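Local coordinates for protein endonuclease NucS (Thermococcus kodakarensis KOD1, PDB 5GKE) that binds double-stranded DNA as a mismatch restriction endonuclease and probably also cuts single-stranded extremities of branched DNA, at residues 30-44 / 102-116. The protein carries 1 engineered substitution. Sequence-based numbering, arbitrary orientation.
Sequences MLTIFARCKVHYDGR and RETLEVELEEVYMVS. With nucleotides of chain D.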
loop_
_atom_site.group_PDB
_atom_site.type_symbol
_atom_site.label_atom_id
_atom_site.label_comp_id
_atom_site.label_asym_id
_atom_site.label_seq_id
_atom_site.Cartn_x
_atom_site.Cartn_y
_atom_site.Cartn_z
ATOM N N MET A 30 20.908 10.375 -0.633
ATOM C CA MET A 30 19.990 9.803 0.330
ATOM C C MET A 30 20.447 10.075 1.747
ATOM O O MET A 30 21.615 9.890 2.096
ATOM C CB MET A 30 19.819 8.310 0.092
ATOM C CG MET A 30 18.870 8.048 -1.045
ATOM S SD MET A 30 18.127 6.426 -0.950
ATOM C CE MET A 30 19.258 5.541 -1.993
ATOM N N LEU A 31 19.507 10.531 2.558
ATOM C CA LEU A 31 19.781 10.792 3.945
ATOM C C LEU A 31 19.258 9.631 4.751
ATOM O O LEU A 31 18.120 9.194 4.556
ATOM C CB LEU A 31 19.142 12.102 4.395
ATOM C CG LEU A 31 19.553 12.580 5.782
ATOM C CD1 LEU A 31 21.016 12.926 5.763
ATOM C CD2 LEU A 31 18.710 13.782 6.171
ATOM N N THR A 32 20.103 9.111 5.638
ATOM C CA THR A 32 19.668 8.100 6.579
ATOM C C THR A 32 20.083 8.513 7.977
ATOM O O THR A 32 21.223 8.895 8.199
ATOM C CB THR A 32 20.241 6.708 6.246
ATOM O OG1 THR A 32 19.820 6.324 4.937
ATOM C CG2 THR A 32 19.740 5.671 7.228
ATOM N N ILE A 33 19.143 8.426 8.908
ATOM C CA ILE A 33 19.375 8.793 10.293
ATOM C C ILE A 33 18.880 7.703 11.244
ATOM O O ILE A 33 17.758 7.215 11.110
ATOM C CB ILE A 33 18.669 10.128 10.618
ATOM C CG1 ILE A 33 19.345 11.276 9.860
ATOM C CG2 ILE A 33 18.623 10.382 12.118
ATOM C CD1 ILE A 33 18.604 12.588 9.980
ATOM N N PHE A 34 19.731 7.295 12.180
ATOM C CA PHE A 34 19.291 6.470 13.299
ATOM C C PHE A 34 19.161 7.406 14.489
ATOM O O PHE A 34 20.105 8.111 14.819
ATOM C CB PHE A 34 20.277 5.339 13.622
ATOM C CG PHE A 34 20.641 4.453 12.449
ATOM C CD1 PHE A 34 21.832 3.743 12.459
ATOM C CD2 PHE A 34 19.795 4.293 11.370
ATOM C CE1 PHE A 34 22.179 2.915 11.401
ATOM C CE2 PHE A 34 20.130 3.458 10.312
ATOM C CZ PHE A 34 21.327 2.774 10.325
ATOM N N ALA A 35 18.002 7.435 15.132
ATOM C CA ALA A 35 17.798 8.413 16.184
ATOM C C ALA A 35 16.737 7.997 17.176
ATOM O O ALA A 35 15.849 7.223 16.848
ATOM C CB ALA A 35 17.422 9.761 15.574
ATOM N N ARG A 36 16.823 8.537 18.385
ATOM C CA ARG A 36 15.686 8.532 19.275
ATOM C C ARG A 36 14.848 9.743 18.909
ATOM O O ARG A 36 15.361 10.859 18.811
ATOM C CB ARG A 36 16.102 8.583 20.743
ATOM C CG ARG A 36 15.033 8.045 21.670
ATOM C CD ARG A 36 15.138 8.629 23.059
ATOM N NE ARG A 36 16.532 8.815 23.427
ATOM C CZ ARG A 36 17.017 9.939 23.943
ATOM N NH1 ARG A 36 16.210 10.973 24.166
ATOM N NH2 ARG A 36 18.307 10.023 24.238
ATOM N N CYS A 37 13.557 9.539 18.705
ATOM C CA CYS A 37 12.732 10.647 18.249
ATOM C C CYS A 37 11.279 10.569 18.683
ATOM O O CYS A 37 10.813 9.548 19.182
ATOM C CB CYS A 37 12.802 10.747 16.725
ATOM S SG CYS A 37 12.224 9.299 15.851
ATOM N N LYS A 38 10.597 11.695 18.521
ATOM C CA LYS A 38 9.146 11.781 18.585
ATOM C C LYS A 38 8.637 12.197 17.199
ATOM O O LYS A 38 9.333 12.913 16.467
ATOM C CB LYS A 38 8.701 12.793 19.645
ATOM C CG LYS A 38 9.021 12.433 21.094
ATOM C CD LYS A 38 8.740 13.649 21.959
ATOM C CE LYS A 38 8.794 13.354 23.444
ATOM N NZ LYS A 38 8.539 14.617 24.197
ATOM N N VAL A 39 7.440 11.760 16.821
ATOM C CA VAL A 39 6.925 12.112 15.505
ATOM C C VAL A 39 5.518 12.707 15.587
ATOM O O VAL A 39 4.609 12.145 16.203
ATOM C CB VAL A 39 6.917 10.900 14.552
ATOM C CG1 VAL A 39 6.480 11.340 13.141
ATOM C CG2 VAL A 39 8.302 10.269 14.490
ATOM N N HIS A 40 5.346 13.858 14.962
ATOM C CA HIS A 40 4.064 14.543 14.993
ATOM C C HIS A 40 3.612 14.682 13.548
ATOM O O HIS A 40 4.360 15.189 12.711
ATOM C CB HIS A 40 4.188 15.892 15.707
ATOM C CG HIS A 40 5.085 15.851 16.909
ATOM N ND1 HIS A 40 4.688 15.315 18.113
ATOM C CD2 HIS A 40 6.369 16.258 17.077
ATOM C CE1 HIS A 40 5.688 15.397 18.978
ATOM N NE2 HIS A 40 6.718 15.962 18.374
ATOM N N TYR A 41 2.426 14.166 13.233
ATOM C CA TYR A 41 1.931 14.215 11.857
ATOM C C TYR A 41 0.546 14.872 11.781
ATOM O O TYR A 41 -0.361 14.540 12.538
ATOM C CB TYR A 41 1.900 12.799 11.232
ATOM C CG TYR A 41 0.953 12.708 10.060
ATOM C CD1 TYR A 41 1.240 13.350 8.858
ATOM C CD2 TYR A 41 -0.252 12.019 10.171
ATOM C CE1 TYR A 41 0.355 13.308 7.797
ATOM C CE2 TYR A 41 -1.144 11.965 9.117
ATOM C CZ TYR A 41 -0.845 12.615 7.933
ATOM O OH TYR A 41 -1.739 12.547 6.882
ATOM N N ASP A 42 0.399 15.827 10.876
ATOM C CA ASP A 42 -0.894 16.464 10.663
ATOM C C ASP A 42 -1.138 16.760 9.191
ATOM O O ASP A 42 -0.358 17.476 8.548
ATOM C CB ASP A 42 -1.002 17.748 11.481
ATOM C CG ASP A 42 -2.442 18.270 11.567
ATOM O OD1 ASP A 42 -3.395 17.481 11.348
ATOM O OD2 ASP A 42 -2.614 19.470 11.858
ATOM N N GLY A 43 -2.279 16.304 8.690
ATOM C CA GLY A 43 -2.480 16.156 7.260
ATOM C C GLY A 43 -3.817 15.486 7.025
ATOM O O GLY A 43 -4.787 15.764 7.726
ATOM N N ARG A 44 -3.881 14.657 5.993
ATOM C CA ARG A 44 -5.059 13.857 5.707
ATOM C C ARG A 44 -5.645 13.228 6.977
ATOM O O ARG A 44 -6.869 13.210 7.191
ATOM C CB ARG A 44 -4.698 12.777 4.684
ATOM C CG ARG A 44 -4.475 13.328 3.285
ATOM C CD ARG A 44 -3.981 12.260 2.346
ATOM N NE ARG A 44 -2.632 11.852 2.710
ATOM C CZ ARG A 44 -1.913 10.952 2.044
ATOM N NH1 ARG A 44 -2.412 10.358 0.967
ATOM N NH2 ARG A 44 -0.692 10.646 2.459
ATOM N N ARG A 102 -2.510 19.665 2.148
ATOM C CA ARG A 102 -1.600 20.210 3.120
ATOM C C ARG A 102 -1.295 19.145 4.154
ATOM O O ARG A 102 -2.198 18.631 4.814
ATOM C CB ARG A 102 -2.172 21.458 3.787
ATOM C CG ARG A 102 -1.066 22.411 4.265
ATOM C CD ARG A 102 -1.355 23.032 5.648
ATOM N NE ARG A 102 -1.922 22.122 6.663
ATOM C CZ ARG A 102 -1.221 21.299 7.453
ATOM N NH1 ARG A 102 0.099 21.213 7.349
ATOM N NH2 ARG A 102 -1.846 20.543 8.351
ATOM N N GLU A 103 -0.014 18.816 4.276
ATOM C CA GLU A 103 0.448 17.857 5.263
ATOM C C GLU A 103 1.797 18.277 5.838
ATOM O O GLU A 103 2.701 18.653 5.092
ATOM C CB GLU A 103 0.559 16.468 4.638
ATOM C CG GLU A 103 -0.750 15.921 4.092
ATOM C CD GLU A 103 -0.698 14.426 3.835
ATOM O OE1 GLU A 103 -1.343 13.669 4.600
ATOM O OE2 GLU A 103 -0.019 14.015 2.863
ATOM N N THR A 104 1.938 18.203 7.159
ATOM C CA THR A 104 3.238 18.382 7.788
ATOM C C THR A 104 3.610 17.160 8.617
ATOM O O THR A 104 2.768 16.579 9.303
ATOM C CB THR A 104 3.295 19.636 8.683
ATOM O OG1 THR A 104 2.164 19.663 9.556
ATOM C CG2 THR A 104 3.297 20.879 7.846
ATOM N N LEU A 105 4.880 16.773 8.526
ATOM C CA LEU A 105 5.421 15.665 9.292
ATOM C C LEU A 105 6.571 16.152 10.171
ATOM O O LEU A 105 7.608 16.485 9.677
ATOM C CB LEU A 105 5.903 14.562 8.334
ATOM C CG LEU A 105 6.438 13.281 8.964
ATOM C CD1 LEU A 105 5.409 12.742 9.939
ATOM C CD2 LEU A 105 6.756 12.246 7.902
ATOM N N GLU A 106 6.431 16.188 11.482
ATOM C CA GLU A 106 7.549 16.705 12.266
ATOM C C GLU A 106 8.308 15.603 12.979
ATOM O O GLU A 106 7.716 14.819 13.738
ATOM C CB GLU A 106 7.064 17.736 13.283
ATOM C CG GLU A 106 6.798 19.094 12.690
ATOM C CD GLU A 106 6.452 20.125 13.736
ATOM O OE1 GLU A 106 5.943 19.734 14.810
ATOM O OE2 GLU A 106 6.689 21.326 13.488
ATOM N N VAL A 107 9.618 15.534 12.747
ATOM C CA VAL A 107 10.421 14.564 13.486
ATOM C C VAL A 107 11.399 15.263 14.413
ATOM O O VAL A 107 12.404 15.829 13.969
ATOM C CB VAL A 107 11.202 13.621 12.560
ATOM C CG1 VAL A 107 11.969 12.603 13.385
ATOM C CG2 VAL A 107 10.268 12.924 11.610
ATOM N N GLU A 108 11.102 15.190 15.707
ATOM C CA GLU A 108 11.948 15.773 16.730
ATOM C C GLU A 108 13.107 14.838 17.032
ATOM O O GLU A 108 12.901 13.733 17.528
ATOM C CB GLU A 108 11.143 16.034 17.999
ATOM C CG GLU A 108 11.914 16.820 19.054
ATOM C CD GLU A 108 11.206 16.880 20.403
ATOM O OE1 GLU A 108 9.982 16.613 20.461
ATOM O OE2 GLU A 108 11.885 17.194 21.408
ATOM N N LEU A 109 14.332 15.280 16.783
ATOM C CA LEU A 109 15.469 14.403 17.009
ATOM C C LEU A 109 15.994 14.631 18.415
ATOM O O LEU A 109 16.620 15.649 18.688
ATOM C CB LEU A 109 16.551 14.677 15.976
ATOM C CG LEU A 109 16.077 14.542 14.534
ATOM C CD1 LEU A 109 17.126 15.068 13.567
ATOM C CD2 LEU A 109 15.777 13.089 14.237
ATOM N N GLU A 110 15.743 13.681 19.305
ATOM C CA GLU A 110 16.164 13.825 20.690
ATOM C C GLU A 110 17.619 13.425 20.881
ATOM O O GLU A 110 18.350 14.082 21.609
ATOM C CB GLU A 110 15.269 13.000 21.601
ATOM C CG GLU A 110 13.832 13.447 21.559
ATOM C CD GLU A 110 12.935 12.583 22.405
ATOM O OE1 GLU A 110 13.010 11.337 22.273
ATOM O OE2 GLU A 110 12.161 13.159 23.206
ATOM N N GLU A 111 18.014 12.315 20.266
ATOM C CA GLU A 111 19.419 11.937 20.181
ATOM C C GLU A 111 19.747 11.304 18.839
ATOM O O GLU A 111 19.192 10.276 18.480
ATOM C CB GLU A 111 19.771 10.977 21.312
ATOM C CG GLU A 111 21.221 10.541 21.327
ATOM C CD GLU A 111 21.552 9.734 22.568
ATOM O OE1 GLU A 111 20.638 9.529 23.403
ATOM O OE2 GLU A 111 22.721 9.307 22.713
ATOM N N VAL A 112 20.676 11.876 18.102
ATOM C CA VAL A 112 20.986 11.283 16.817
ATOM C C VAL A 112 22.177 10.331 16.949
ATOM O O VAL A 112 23.300 10.763 17.173
ATOM C CB VAL A 112 21.274 12.371 15.768
ATOM C CG1 VAL A 112 21.731 11.743 14.455
ATOM C CG2 VAL A 112 20.038 13.264 15.574
ATOM N N TYR A 113 21.931 9.034 16.807
ATOM C CA TYR A 113 22.998 8.040 16.944
ATOM C C TYR A 113 23.866 7.977 15.701
ATOM O O TYR A 113 25.067 7.724 15.769
ATOM C CB TYR A 113 22.430 6.650 17.209
ATOM C CG TYR A 113 21.412 6.566 18.318
ATOM C CD1 TYR A 113 21.775 6.793 19.644
ATOM C CD2 TYR A 113 20.087 6.221 18.047
ATOM C CE1 TYR A 113 20.840 6.705 20.670
ATOM C CE2 TYR A 113 19.153 6.129 19.068
ATOM C CZ TYR A 113 19.535 6.368 20.374
ATOM O OH TYR A 113 18.613 6.275 21.385
ATOM N N MET A 114 23.251 8.158 14.548
ATOM C CA MET A 114 24.020 8.183 13.318
ATOM C C MET A 114 23.322 9.056 12.286
ATOM O O MET A 114 22.093 9.129 12.255
ATOM C CB MET A 114 24.220 6.763 12.778
ATOM C CG MET A 114 25.218 6.679 11.638
ATOM S SD MET A 114 25.065 5.151 10.692
ATOM C CE MET A 114 23.746 5.645 9.566
ATOM N N VAL A 115 24.113 9.720 11.455
ATOM C CA VAL A 115 23.606 10.393 10.270
ATOM C C VAL A 115 24.501 9.999 9.106
ATOM O O VAL A 115 25.706 9.850 9.263
ATOM C CB VAL A 115 23.563 11.932 10.442
ATOM C CG1 VAL A 115 24.902 12.465 10.912
ATOM C CG2 VAL A 115 23.165 12.599 9.146
ATOM N N SER A 116 23.916 9.810 7.937
ATOM C CA SER A 116 24.691 9.358 6.797
ATOM C C SER A 116 24.168 9.937 5.506
ATOM O O SER A 116 22.961 10.168 5.337
ATOM C CB SER A 116 24.687 7.828 6.708
ATOM O OG SER A 116 23.383 7.354 6.391
ATOM P P DG D 8 -3.690 5.130 7.699
ATOM O OP1 DG D 8 -2.276 4.723 7.905
ATOM O OP2 DG D 8 -4.693 4.782 8.735
ATOM O "O5'" DG D 8 -3.702 6.710 7.495
ATOM C "C5'" DG D 8 -4.910 7.388 7.225
ATOM C "C4'" DG D 8 -4.694 8.463 6.183
ATOM O "O4'" DG D 8 -3.674 9.368 6.651
ATOM C "C3'" DG D 8 -4.213 7.955 4.825
ATOM O "O3'" DG D 8 -4.734 8.757 3.791
ATOM C "C2'" DG D 8 -2.700 8.095 4.916
ATOM C "C1'" DG D 8 -2.558 9.340 5.776
ATOM N N9 DG D 8 -1.345 9.320 6.577
ATOM C C8 DG D 8 -1.123 8.577 7.709
ATOM N N7 DG D 8 0.064 8.739 8.210
ATOM C C5 DG D 8 0.672 9.644 7.349
ATOM C C6 DG D 8 1.968 10.197 7.387
ATOM O O6 DG D 8 2.865 9.984 8.213
ATOM N N1 DG D 8 2.187 11.072 6.327
ATOM C C2 DG D 8 1.264 11.375 5.350
ATOM N N2 DG D 8 1.658 12.248 4.415
ATOM N N3 DG D 8 0.042 10.862 5.303
ATOM C C4 DG D 8 -0.182 10.004 6.333
ATOM P P DG D 10 -0.145 7.596 0.039
ATOM O OP1 DG D 10 0.673 8.533 0.849
ATOM O OP2 DG D 10 -1.248 8.103 -0.806
ATOM O "O5'" DG D 10 0.767 6.710 -0.931
ATOM C "C5'" DG D 10 1.897 6.023 -0.421
ATOM C "C4'" DG D 10 2.430 5.038 -1.441
ATOM O "O4'" DG D 10 1.367 4.163 -1.880
ATOM C "C3'" DG D 10 3.004 5.648 -2.713
ATOM O "O3'" DG D 10 4.038 4.809 -3.196
ATOM C "C2'" DG D 10 1.806 5.648 -3.656
ATOM C "C1'" DG D 10 1.124 4.347 -3.263
ATOM N N9 DG D 10 -0.321 4.350 -3.464
ATOM C C8 DG D 10 -1.247 5.169 -2.855
ATOM N N7 DG D 10 -2.479 4.924 -3.222
ATOM C C5 DG D 10 -2.357 3.876 -4.125
ATOM C C6 DG D 10 -3.344 3.181 -4.856
ATOM O O6 DG D 10 -4.568 3.355 -4.854
ATOM N N1 DG D 10 -2.787 2.190 -5.658
ATOM C C2 DG D 10 -1.442 1.910 -5.744
ATOM N N2 DG D 10 -1.088 0.917 -6.574
ATOM N N3 DG D 10 -0.510 2.552 -5.062
ATOM C C4 DG D 10 -1.034 3.513 -4.279
ATOM P P DT D 9 -5.784 8.130 2.761
ATOM O OP1 DT D 9 -5.899 9.075 1.622
ATOM O OP2 DT D 9 -6.958 7.717 3.560
ATOM O "O5'" DT D 9 -5.086 6.784 2.258
ATOM C "C5'" DT D 9 -3.995 6.850 1.361
ATOM C "C4'" DT D 9 -2.907 5.858 1.737
ATOM O "O4'" DT D 9 -3.474 4.540 1.882
ATOM C "C3'" DT D 9 -1.810 5.735 0.697
ATOM O "O3'" DT D 9 -0.738 6.538 1.075
ATOM C "C2'" DT D 9 -1.426 4.267 0.724
ATOM C "C1'" DT D 9 -2.692 3.580 1.206
ATOM N N1 DT D 9 -3.528 2.955 0.125
ATOM C C2 DT D 9 -2.963 2.036 -0.742
ATOM O O2 DT D 9 -1.797 1.708 -0.710
ATOM N N3 DT D 9 -3.822 1.511 -1.662
ATOM C C4 DT D 9 -5.169 1.782 -1.797
ATOM O O4 DT D 9 -5.860 1.244 -2.655
ATOM C C5 DT D 9 -5.709 2.738 -0.857
ATOM C C7 DT D 9 -7.169 3.113 -0.917
ATOM C C6 DT D 9 -4.874 3.267 0.056
#
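Y41 meets E103 with its hydroxyl and lies with one ring face over the base of DG8 of chain D. Its OH donates to E103 OE1 at 2.6 Å, nearly along the C-O axis. The same OE1 also accepts from R44 N and from R44 NE (2.9 Å), the latter from above the carboxylate plane. Three donors thus grip one oxygen. E103 OE2 accepts a hydrogen bond from N2 of DG8 of chain D at 2.9 Å and takes a salt bridge from R98. R44 bends at chi3 (-68°), and its NH2 donates to N3 of DG8 and to OP1 of DG10, both of chain D.

The strands 30-42 and 103-109 run antiparallel, and the chain turns corners at E110 and Y113. E110 and E111 both face R36, and Y113 and M114 both face F34: two classic beta bulges. R36 NH2 makes a salt bridge to E111 OE1, but as a hydrogen bond it is weak and badly bent; the flat groups stand 84° apart. The one from R36 NH1 to E110 OE1 is long, and E110 OE1 also bonds to S51. M114 CE sits over a face of F34, 3.9 Å from the ring centroid, a CH-pi contact; M114 SD approaches obliquely, a Met-aromatic contact. F34 also stacks on F118 of the second subunit.

V39 CG1 packs on L105 CD1 at 3.7 Å, on the face that carries Y41. This curled antiparallel sheet belongs to the PH-like N-terminal domain of NucS, and its Y41-R44-E103 end forms a guanine-binding site.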